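Local coordinates for DNA polymerase (Bacillus phage phi29, PDB 2PY5), which replicates the viral genome by protein-primed, strand-displacing DNA synthesis and proofreads its product with a 3'-5' exonuclease, at residues C11-T16 with C22-Y27; Y38-S43 with A164-D169; Y449-Y454 with H461-E466. The protein carries 2 engineered substitutions. One frame throughout, in Å; residues are numbered along the deposited sequence.

Contact 1 (C11-T16 with C22-Y27). Engineered in segment 11-16: Ala12 (natural residue Asp). With nucleotides of chain A.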
loop_
_atom_site.group_PDB
_atom_site.type_symbol
_atom_site.label_atom_id
_atom_site.label_comp_id
_atom_site.label_asym_id
_atom_site.label_seq_id
_atom_site.Cartn_x
_atom_site.Cartn_y
_atom_site.Cartn_z
ATOM N N CYS F 11 -5.165 14.624 -15.787
ATOM C CA CYS F 11 -6.483 14.397 -16.406
ATOM C C CYS F 11 -7.491 13.770 -15.459
ATOM O O CYS F 11 -7.134 13.127 -14.498
ATOM C CB CYS F 11 -6.298 13.461 -17.594
ATOM S SG CYS F 11 -5.181 14.071 -18.877
ATOM N N ALA F 12 -8.776 13.954 -15.753
ATOM C CA ALA F 12 -9.838 13.293 -14.995
ATOM C C ALA F 12 -11.075 13.144 -15.855
ATOM O O ALA F 12 -11.290 13.919 -16.794
ATOM C CB ALA F 12 -10.191 14.090 -13.759
ATOM N N PHE F 13 -11.875 12.128 -15.526
ATOM C CA PHE F 13 -13.220 11.974 -16.083
ATOM C C PHE F 13 -14.265 12.005 -14.976
ATOM O O PHE F 13 -14.017 11.550 -13.849
ATOM C CB PHE F 13 -13.391 10.610 -16.740
ATOM C CG PHE F 13 -12.537 10.356 -17.969
ATOM C CD1 PHE F 13 -12.134 9.069 -18.243
ATOM C CD2 PHE F 13 -12.187 11.366 -18.856
ATOM C CE1 PHE F 13 -11.413 8.768 -19.369
ATOM C CE2 PHE F 13 -11.452 11.083 -19.978
ATOM C CZ PHE F 13 -11.052 9.770 -20.234
ATOM N N GLU F 14 -15.447 12.528 -15.299
ATOM C CA GLU F 14 -16.653 12.263 -14.514
ATOM C C GLU F 14 -17.517 11.360 -15.373
ATOM O O GLU F 14 -17.601 11.537 -16.595
ATOM C CB GLU F 14 -17.398 13.535 -14.129
ATOM C CG GLU F 14 -16.558 14.584 -13.417
ATOM C CD GLU F 14 -16.031 14.149 -12.045
ATOM O OE1 GLU F 14 -16.537 13.175 -11.445
ATOM O OE2 GLU F 14 -15.098 14.823 -11.557
ATOM N N THR F 15 -18.163 10.382 -14.736
ATOM C CA THR F 15 -18.812 9.312 -15.476
ATOM C C THR F 15 -20.222 9.039 -14.946
ATOM O O THR F 15 -20.530 9.317 -13.796
ATOM C CB THR F 15 -17.970 8.024 -15.402
ATOM O OG1 THR F 15 -17.870 7.618 -14.032
ATOM C CG2 THR F 15 -16.557 8.250 -15.956
ATOM N N THR F 16 -21.090 8.521 -15.810
ATOM C CA THR F 16 -22.411 8.129 -15.389
ATOM C C THR F 16 -22.353 6.813 -14.624
ATOM O O THR F 16 -21.370 6.068 -14.736
ATOM C CB THR F 16 -23.365 8.024 -16.578
ATOM O OG1 THR F 16 -22.930 6.993 -17.461
ATOM C CG2 THR F 16 -23.422 9.341 -17.325
ATOM N N CYS F 22 -23.299 3.583 -19.217
ATOM C CA CYS F 22 -22.055 3.966 -18.591
ATOM C C CYS F 22 -21.167 4.685 -19.588
ATOM O O CYS F 22 -20.742 4.102 -20.595
ATOM C CB CYS F 22 -21.368 2.714 -18.066
ATOM S SG CYS F 22 -19.771 2.967 -17.335
ATOM N N ARG F 23 -20.899 5.955 -19.306
ATOM C CA ARG F 23 -20.126 6.789 -20.208
ATOM C C ARG F 23 -19.535 7.995 -19.494
ATOM O O ARG F 23 -19.998 8.404 -18.452
ATOM C CB ARG F 23 -21.011 7.250 -21.369
ATOM C CG ARG F 23 -22.251 7.939 -20.943
ATOM C CD ARG F 23 -23.213 8.250 -22.105
ATOM N NE ARG F 23 -24.552 8.372 -21.542
ATOM C CZ ARG F 23 -25.018 9.422 -20.860
ATOM N NH1 ARG F 23 -24.302 10.523 -20.690
ATOM N NH2 ARG F 23 -26.217 9.360 -20.333
ATOM N N VAL F 24 -18.513 8.569 -20.101
ATOM C CA VAL F 24 -17.931 9.835 -19.642
ATOM C C VAL F 24 -18.906 10.982 -19.940
ATOM O O VAL F 24 -19.397 11.107 -21.074
ATOM C CB VAL F 24 -16.573 10.076 -20.354
ATOM C CG1 VAL F 24 -16.029 11.480 -20.089
ATOM C CG2 VAL F 24 -15.568 9.015 -19.914
ATOM N N TRP F 25 -19.222 11.789 -18.925
ATOM C CA TRP F 25 -19.994 13.019 -19.147
ATOM C C TRP F 25 -19.153 14.287 -19.020
ATOM O O TRP F 25 -19.590 15.356 -19.416
ATOM C CB TRP F 25 -21.249 13.094 -18.264
ATOM C CG TRP F 25 -21.020 13.190 -16.769
ATOM C CD1 TRP F 25 -21.066 12.161 -15.885
ATOM C CD2 TRP F 25 -20.774 14.374 -16.002
ATOM N NE1 TRP F 25 -20.876 12.623 -14.608
ATOM C CE2 TRP F 25 -20.686 13.979 -14.648
ATOM C CE3 TRP F 25 -20.643 15.735 -16.318
ATOM C CZ2 TRP F 25 -20.433 14.890 -13.617
ATOM C CZ3 TRP F 25 -20.404 16.643 -15.286
ATOM C CH2 TRP F 25 -20.303 16.212 -13.952
ATOM N N ALA F 26 -17.945 14.157 -18.466
ATOM C CA ALA F 26 -16.995 15.268 -18.434
ATOM C C ALA F 26 -15.565 14.762 -18.451
ATOM O O ALA F 26 -15.277 13.700 -17.916
ATOM C CB ALA F 26 -17.212 16.147 -17.204
ATOM N N TYR F 27 -14.685 15.521 -19.107
ATOM C CA TYR F 27 -13.246 15.312 -19.005
ATOM C C TYR F 27 -12.585 16.632 -18.644
ATOM O O TYR F 27 -13.127 17.710 -18.903
ATOM C CB TYR F 27 -12.655 14.803 -20.324
ATOM C CG TYR F 27 -12.574 15.851 -21.434
ATOM C CD1 TYR F 27 -11.527 16.783 -21.483
ATOM C CD2 TYR F 27 -13.548 15.926 -22.427
ATOM C CE1 TYR F 27 -11.456 17.746 -22.505
ATOM C CE2 TYR F 27 -13.470 16.873 -23.444
ATOM C CZ TYR F 27 -12.417 17.787 -23.469
ATOM O OH TYR F 27 -12.339 18.745 -24.469
ATOM P P DT A 7 -13.785 10.591 -8.660
ATOM O OP1 DT A 7 -13.454 11.893 -9.261
ATOM O OP2 DT A 7 -14.097 10.499 -7.220
ATOM O "O5'" DT A 7 -15.041 9.934 -9.399
ATOM C "C5'" DT A 7 -15.049 9.732 -10.804
ATOM C "C4'" DT A 7 -16.387 9.123 -11.182
ATOM O "O4'" DT A 7 -16.561 7.880 -10.475
ATOM C "C3'" DT A 7 -17.626 9.943 -10.816
ATOM O "O3'" DT A 7 -17.955 10.924 -11.809
ATOM C "C2'" DT A 7 -18.685 8.851 -10.773
ATOM C "C1'" DT A 7 -17.933 7.662 -10.202
ATOM N N1 DT A 7 -18.121 7.463 -8.719
ATOM C C2 DT A 7 -19.221 6.750 -8.313
ATOM O O2 DT A 7 -20.040 6.286 -9.086
ATOM N N3 DT A 7 -19.337 6.589 -6.961
ATOM C C4 DT A 7 -18.475 7.059 -5.991
ATOM O O4 DT A 7 -18.683 6.853 -4.790
ATOM C C5 DT A 7 -17.340 7.801 -6.479
ATOM C C7 DT A 7 -16.337 8.354 -5.510
ATOM C C6 DT A 7 -17.206 7.970 -7.806
HETATM O O HOH W 1 -20.748 11.589 -11.876
#
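Glu14 lies beside Trp25, and its side chain leads from the strand pairing to the DNA. Its CB sits over one face of the indole, 3.7 Å from the centroid of the six-membered ring, a CH-pi contact, and also meets Ala26 CB at 4.0 Å. CG, beside the backbone N (chi1 -54°), stays near Trp25 CZ2; a second bend at chi2 (-65°) then swings the carboxylate off toward the nucleotide. There Glu14 OE1 accepts a hydrogen bond from O3' of DT7 of chain A at 2.7 Å, while Thr15 N donates to the same O3' at 3.0 Å, so two consecutive residues hold the 3' hydroxyl, consistent with Thr15 stabilising a frayed primer terminus. A water joins Trp25 NE1, Thr15 O and that O3'. Trp25 and Ala26 both face Glu14, a classic beta bulge; Glu14 O receives Trp25 N at 2.8 Å and Ala26 N at 3.2 Å, both from one face of its carbonyl plane. On the other sheet face Val24 CG2 covers the Phe13 ring, 4.0 Å from its centroid. Position 12, where an engineered Ala replaces the natural Asp, and Glu14 are sites essential for exonucleolysis: this bulged antiparallel hairpin carries part of the 3'-5' exonuclease active site.

Contact 2 (Y38-S43 with A164-D169). With EDO (1,2-ethanediol), chain P.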
loop_
_atom_site.group_PDB
_atom_site.type_symbol
_atom_site.label_atom_id
_atom_site.label_comp_id
_atom_site.label_asym_id
_atom_site.label_seq_id
_atom_site.Cartn_x
_atom_site.Cartn_y
_atom_site.Cartn_z
ATOM N N TYR F 38 -5.404 24.419 -19.879
ATOM C CA TYR F 38 -6.325 23.392 -19.447
ATOM C C TYR F 38 -7.606 23.447 -20.267
ATOM O O TYR F 38 -7.913 24.457 -20.889
ATOM C CB TYR F 38 -6.614 23.539 -17.944
ATOM C CG TYR F 38 -7.676 24.556 -17.628
ATOM C CD1 TYR F 38 -8.988 24.158 -17.424
ATOM C CD2 TYR F 38 -7.380 25.899 -17.559
ATOM C CE1 TYR F 38 -9.968 25.051 -17.151
ATOM C CE2 TYR F 38 -8.368 26.822 -17.284
ATOM C CZ TYR F 38 -9.666 26.386 -17.087
ATOM O OH TYR F 38 -10.671 27.287 -16.811
ATOM N N LYS F 39 -8.336 22.340 -20.265
ATOM C CA LYS F 39 -9.619 22.291 -20.934
ATOM C C LYS F 39 -10.536 21.288 -20.254
ATOM O O LYS F 39 -10.108 20.203 -19.854
ATOM C CB LYS F 39 -9.444 21.930 -22.408
ATOM C CG LYS F 39 -10.775 22.013 -23.183
ATOM C CD LYS F 39 -10.616 22.120 -24.689
ATOM C CE LYS F 39 -11.989 22.104 -25.395
ATOM N NZ LYS F 39 -12.771 23.378 -25.231
ATOM N N ILE F 40 -11.791 21.686 -20.101
ATOM C CA ILE F 40 -12.846 20.805 -19.614
ATOM C C ILE F 40 -13.956 20.751 -20.659
ATOM O O ILE F 40 -14.376 21.788 -21.185
ATOM C CB ILE F 40 -13.378 21.303 -18.257
ATOM C CG1 ILE F 40 -12.290 21.135 -17.188
ATOM C CG2 ILE F 40 -14.657 20.560 -17.851
ATOM C CD1 ILE F 40 -12.506 21.967 -15.960
ATOM N N GLY F 41 -14.423 19.538 -20.959
ATOM C CA GLY F 41 -15.455 19.325 -21.969
ATOM C C GLY F 41 -16.351 18.157 -21.608
ATOM O O GLY F 41 -16.134 17.489 -20.593
ATOM N N ASN F 42 -17.340 17.892 -22.462
ATOM C CA ASN F 42 -18.356 16.889 -22.155
ATOM C C ASN F 42 -18.410 15.742 -23.164
ATOM O O ASN F 42 -19.409 15.048 -23.262
ATOM C CB ASN F 42 -19.726 17.557 -21.981
ATOM C CG ASN F 42 -20.330 18.038 -23.292
ATOM O OD1 ASN F 42 -19.674 17.997 -24.344
ATOM N ND2 ASN F 42 -21.602 18.485 -23.247
ATOM N N SER F 43 -17.314 15.529 -23.886
ATOM C CA SER F 43 -17.248 14.496 -24.931
ATOM C C SER F 43 -15.964 13.685 -24.861
ATOM O O SER F 43 -14.894 14.241 -25.009
ATOM C CB SER F 43 -17.332 15.167 -26.301
ATOM O OG SER F 43 -17.034 14.268 -27.348
ATOM N N ALA F 164 -15.885 23.670 -11.782
ATOM C CA ALA F 164 -14.943 24.065 -10.730
ATOM C C ALA F 164 -14.384 22.855 -9.988
ATOM O O ALA F 164 -13.189 22.814 -9.669
ATOM C CB ALA F 164 -15.623 25.032 -9.759
ATOM N N TYR F 165 -15.237 21.868 -9.706
ATOM C CA TYR F 165 -14.783 20.640 -9.047
ATOM C C TYR F 165 -13.776 19.876 -9.914
ATOM O O TYR F 165 -12.762 19.378 -9.424
ATOM C CB TYR F 165 -15.958 19.705 -8.737
ATOM C CG TYR F 165 -16.661 19.943 -7.422
ATOM C CD1 TYR F 165 -15.958 19.954 -6.219
ATOM C CD2 TYR F 165 -18.045 20.116 -7.378
ATOM C CE1 TYR F 165 -16.611 20.164 -5.010
ATOM C CE2 TYR F 165 -18.706 20.317 -6.172
ATOM C CZ TYR F 165 -17.983 20.340 -4.993
ATOM O OH TYR F 165 -18.636 20.542 -3.796
ATOM N N ILE F 166 -14.072 19.769 -11.204
ATOM C CA ILE F 166 -13.216 19.043 -12.128
ATOM C C ILE F 166 -11.865 19.755 -12.263
ATOM O O ILE F 166 -10.806 19.122 -12.205
ATOM C CB ILE F 166 -13.903 18.879 -13.522
ATOM C CG1 ILE F 166 -15.181 18.035 -13.390
ATOM C CG2 ILE F 166 -12.924 18.242 -14.537
ATOM C CD1 ILE F 166 -16.160 18.189 -14.572
ATOM N N LYS F 167 -11.905 21.071 -12.415
ATOM C CA LYS F 167 -10.696 21.872 -12.506
ATOM C C LYS F 167 -9.844 21.730 -11.237
ATOM O O LYS F 167 -8.616 21.631 -11.306
ATOM C CB LYS F 167 -11.048 23.343 -12.723
ATOM C CG LYS F 167 -9.865 24.182 -13.130
ATOM C CD LYS F 167 -10.261 25.604 -13.336
ATOM C CE LYS F 167 -9.058 26.458 -13.647
ATOM N NZ LYS F 167 -9.438 27.875 -13.884
ATOM N N ASN F 168 -10.500 21.713 -10.083
ATOM C CA ASN F 168 -9.791 21.572 -8.804
ATOM C C ASN F 168 -9.135 20.197 -8.710
ATOM O O ASN F 168 -7.966 20.080 -8.302
ATOM C CB ASN F 168 -10.759 21.787 -7.639
ATOM C CG ASN F 168 -10.092 21.663 -6.290
ATOM O OD1 ASN F 168 -10.595 20.971 -5.400
ATOM N ND2 ASN F 168 -8.958 22.344 -6.118
ATOM N N ASP F 169 -9.876 19.151 -9.073
ATOM C CA ASP F 169 -9.328 17.786 -9.049
ATOM C C ASP F 169 -8.073 17.653 -9.891
ATOM O O ASP F 169 -7.061 17.125 -9.418
ATOM C CB ASP F 169 -10.340 16.756 -9.550
ATOM C CG ASP F 169 -11.387 16.407 -8.527
ATOM O OD1 ASP F 169 -11.335 16.928 -7.395
ATOM O OD2 ASP F 169 -12.272 15.588 -8.868
HETATM C C1 EDO P . -17.806 14.393 -30.725
HETATM O O1 EDO P . -17.473 15.440 -29.808
HETATM C C2 EDO P . -18.859 13.467 -30.129
HETATM O O2 EDO P . -19.168 12.393 -31.035
#
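Ile40, Lys167 and Tyr38 bury the most surface here, and together they account for most of the 221 Å² enclosed between strand 38-41 and the helix. Ile40 points toward the helix. Its CG1 stands beside the backbone N and the chain then runs on extended, which brings CD1 against the helix backbone at Lys167 N, 3.7 Å away, and against Lys167 CB at 3.8 Å. Lower on the same side chain, Ile40 CG1 meets Ile166 CG2 at 4.0 Å, so one isoleucine touches two consecutive helical residues.

Lys167 leaves the helix with CG anti to the backbone N (chi1 -167°), and the chain beyond is extended. It therefore passes across the Tyr38 ring at about a right angle to that side chain. CE lies over one face, offset toward the hydroxyl-bearing rim, 3.9 Å from the ring centroid and 26° off its normal, which qualifies as CH-pi; CD is just outside the rim, near CE1 and CZ. NZ, still above the ring plane, comes to Tyr38 OH in a weak hydrogen bond of 3.2 Å. The Tyr163 hydroxyl, on the same helix, is the stronger partner of this OH.

The axes of the strand and the helical segment come within 9.5 Å, their directions 139° apart. The helix also carries Asp169, a ligand of magnesium in the exonuclease region. Strand 38-41 is an outermost strand of the eight-stranded sheet of that region, paired with strand 24-31, and helix 160-182 lies over the face bearing Glu14 and Ala26, near this edge strand. Ile166 touches Ala26 and Glu14 of strand 8-15 as well as Ile40, while Ile158, in a loop, also touches Ile40.

Contact 3 (Y449-Y454 with H461-E466)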
loop_
_atom_site.group_PDB
_atom_site.type_symbol
_atom_site.label_atom_id
_atom_site.label_comp_id
_atom_site.label_asym_id
_atom_site.label_seq_id
_atom_site.Cartn_x
_atom_site.Cartn_y
_atom_site.Cartn_z
ATOM N N TYR F 449 2.060 -9.406 27.991
ATOM C CA TYR F 449 1.017 -10.400 27.754
ATOM C C TYR F 449 -0.210 -10.256 28.644
ATOM O O TYR F 449 -1.328 -10.500 28.188
ATOM C CB TYR F 449 1.582 -11.820 27.883
ATOM C CG TYR F 449 0.587 -12.895 27.509
ATOM C CD1 TYR F 449 0.312 -13.178 26.174
ATOM C CD2 TYR F 449 -0.088 -13.608 28.485
ATOM C CE1 TYR F 449 -0.605 -14.152 25.814
ATOM C CE2 TYR F 449 -1.006 -14.602 28.136
ATOM C CZ TYR F 449 -1.261 -14.860 26.797
ATOM O OH TYR F 449 -2.171 -15.835 26.439
ATOM N N ASP F 450 -0.008 -9.867 29.906
ATOM C CA ASP F 450 -1.124 -9.737 30.856
ATOM C C ASP F 450 -2.127 -8.625 30.514
ATOM O O ASP F 450 -3.232 -8.605 31.051
ATOM C CB ASP F 450 -0.612 -9.576 32.302
ATOM C CG ASP F 450 0.323 -8.368 32.497
ATOM O OD1 ASP F 450 0.774 -8.164 33.648
ATOM O OD2 ASP F 450 0.631 -7.637 31.545
ATOM N N ARG F 451 -1.722 -7.718 29.622
ATOM C CA ARG F 451 -2.529 -6.549 29.257
ATOM C C ARG F 451 -2.795 -6.445 27.756
ATOM O O ARG F 451 -3.509 -5.562 27.333
ATOM C CB ARG F 451 -1.824 -5.283 29.750
ATOM C CG ARG F 451 -1.761 -5.178 31.277
ATOM C CD ARG F 451 -0.868 -4.020 31.709
ATOM N NE ARG F 451 -1.353 -2.734 31.203
ATOM C CZ ARG F 451 -0.746 -1.564 31.388
ATOM N NH1 ARG F 451 0.394 -1.501 32.070
ATOM N NH2 ARG F 451 -1.275 -0.458 30.882
ATOM N N ILE F 452 -2.228 -7.347 26.957
ATOM C CA ILE F 452 -2.301 -7.210 25.504
ATOM C C ILE F 452 -3.703 -7.489 24.959
ATOM O O ILE F 452 -4.294 -8.542 25.219
ATOM C CB ILE F 452 -1.249 -8.085 24.775
ATOM C CG1 ILE F 452 -1.159 -7.715 23.297
ATOM C CG2 ILE F 452 -1.559 -9.604 24.942
ATOM C CD1 ILE F 452 -0.611 -6.308 23.020
ATOM N N ILE F 453 -4.219 -6.514 24.209
ATOM C CA ILE F 453 -5.499 -6.637 23.524
ATOM C C ILE F 453 -5.310 -6.999 22.054
ATOM O O ILE F 453 -5.945 -7.935 21.546
ATOM C CB ILE F 453 -6.300 -5.303 23.562
ATOM C CG1 ILE F 453 -6.553 -4.826 24.988
ATOM C CG2 ILE F 453 -7.656 -5.463 22.824
ATOM C CD1 ILE F 453 -7.001 -3.328 25.058
ATOM N N TYR F 454 -4.435 -6.252 21.376
ATOM C CA TYR F 454 -4.431 -6.203 19.915
ATOM C C TYR F 454 -3.097 -5.698 19.411
ATOM O O TYR F 454 -2.522 -4.805 20.015
ATOM C CB TYR F 454 -5.545 -5.240 19.478
ATOM C CG TYR F 454 -5.690 -4.989 18.000
ATOM C CD1 TYR F 454 -6.178 -5.963 17.156
ATOM C CD2 TYR F 454 -5.313 -3.774 17.432
ATOM C CE1 TYR F 454 -6.310 -5.744 15.789
ATOM C CE2 TYR F 454 -5.470 -3.540 16.074
ATOM C CZ TYR F 454 -5.956 -4.515 15.257
ATOM O OH TYR F 454 -6.091 -4.305 13.892
ATOM N N HIS F 461 -1.899 -2.480 21.567
ATOM C CA HIS F 461 -2.984 -1.887 22.341
ATOM C C HIS F 461 -3.095 -2.682 23.630
ATOM O O HIS F 461 -3.216 -3.913 23.575
ATOM C CB HIS F 461 -4.310 -2.015 21.590
ATOM C CG HIS F 461 -4.354 -1.316 20.262
ATOM N ND1 HIS F 461 -5.517 -0.769 19.762
ATOM C CD2 HIS F 461 -3.404 -1.099 19.321
ATOM C CE1 HIS F 461 -5.278 -0.239 18.578
ATOM N NE2 HIS F 461 -4.003 -0.423 18.283
ATOM N N LEU F 462 -3.087 -1.985 24.769
ATOM C CA LEU F 462 -3.097 -2.606 26.100
ATOM C C LEU F 462 -4.296 -2.128 26.909
ATOM O O LEU F 462 -4.737 -0.989 26.769
ATOM C CB LEU F 462 -1.843 -2.204 26.886
ATOM C CG LEU F 462 -0.457 -2.447 26.284
ATOM C CD1 LEU F 462 0.611 -2.075 27.315
ATOM C CD2 LEU F 462 -0.296 -3.872 25.818
ATOM N N THR F 463 -4.771 -2.980 27.816
ATOM C CA THR F 463 -5.668 -2.516 28.872
ATOM C C THR F 463 -4.882 -1.642 29.867
ATOM O O THR F 463 -3.655 -1.737 29.968
ATOM C CB THR F 463 -6.314 -3.683 29.633
ATOM O OG1 THR F 463 -5.293 -4.495 30.220
ATOM C CG2 THR F 463 -7.181 -4.541 28.708
ATOM N N GLY F 464 -5.579 -0.769 30.588
ATOM C CA GLY F 464 -4.926 0.116 31.554
ATOM C C GLY F 464 -4.255 1.334 30.945
ATOM O O GLY F 464 -4.056 1.411 29.730
ATOM N N THR F 465 -3.866 2.282 31.798
ATOM C CA THR F 465 -3.363 3.570 31.311
ATOM C C THR F 465 -1.926 3.917 31.748
ATOM O O THR F 465 -1.424 4.973 31.377
ATOM C CB THR F 465 -4.302 4.702 31.729
ATOM O OG1 THR F 465 -4.265 4.841 33.145
ATOM C CG2 THR F 465 -5.728 4.408 31.274
ATOM N N GLU F 466 -1.266 3.035 32.502
ATOM C CA GLU F 466 0.128 3.253 32.906
ATOM C C GLU F 466 1.099 2.518 31.998
ATOM O O GLU F 466 0.847 1.390 31.587
ATOM C CB GLU F 466 0.343 2.815 34.354
ATOM C CG GLU F 466 -0.553 3.532 35.365
ATOM C CD GLU F 466 -0.271 5.032 35.498
ATOM O OE1 GLU F 466 -1.085 5.728 36.146
ATOM O OE2 GLU F 466 0.752 5.525 34.970
HETATM O O HOH W 2 -5.997 -6.961 31.096
#
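His461 meets Tyr454 in an edge-to-face pair: Tyr454 CD2 stands over the centre of the imidazole, with the ring planes at 81° and the centroids 5.0 Å apart. Beyond this pair, His461 ND1 is hydrogen-bonded to the Tyr494 hydroxyl. In the backbone, His461 N donates to Tyr454 O, and His461 O takes Ile453 N at 2.9 Å and, weakly, Tyr454 N at 3.4 Å; two residues facing one make a classic beta bulge. Leu462 turns to the other sheet face, where CD2 touches Ile452 CD1 at 3.7 Å and CD1 lies over the Arg451 guanidinium. Thr463 N donates to Arg451 O, and its CG2 packs on Ile453 CG1. Thr463 O is gripped side-on by Arg451 NE (2.8 Å) and NH2 (2.9 Å). Further on, Glu466 O is held end-on by NH1 (3.0 Å) and NH2 of the same arginine. Both carbonyl oxygens lie within 6° of the guanidinium plane; the bend at chi3 (60°) turns that plane to them, and four bonds fix its rotation. The hairpin 452-456/459-463 sits in the polymerase-region sheet between strand 231-233, beside 452-456, and strand 241-250, beside 459-463.

Overall arrangement
Contacts 1 and 2 adjoin in the exonuclease region, their centres about 10 Å apart. They share one sheet, in which strand 24-31 lies between strands 8-15 and 38-41, and Tyr27 N probably donates to Gly41 O at 2.9 Å. The helix of contact 2 also brings Asp169, a magnesium ligand, toward the exonuclease site of contact 1: Asp169 OD2 is 4.0 Å from Glu14 OE2. Contact 3 belongs to the polymerase region, on the opposite side of the chain's centre, with its centre about 49 Å from contact 1 and about 51 Å from contact 2. Its Tyr454 opens the YCDTD motif, near Asp456, a catalytic magnesium ligand; this spacing is consistent with well-separated synthesis and proofreading sites.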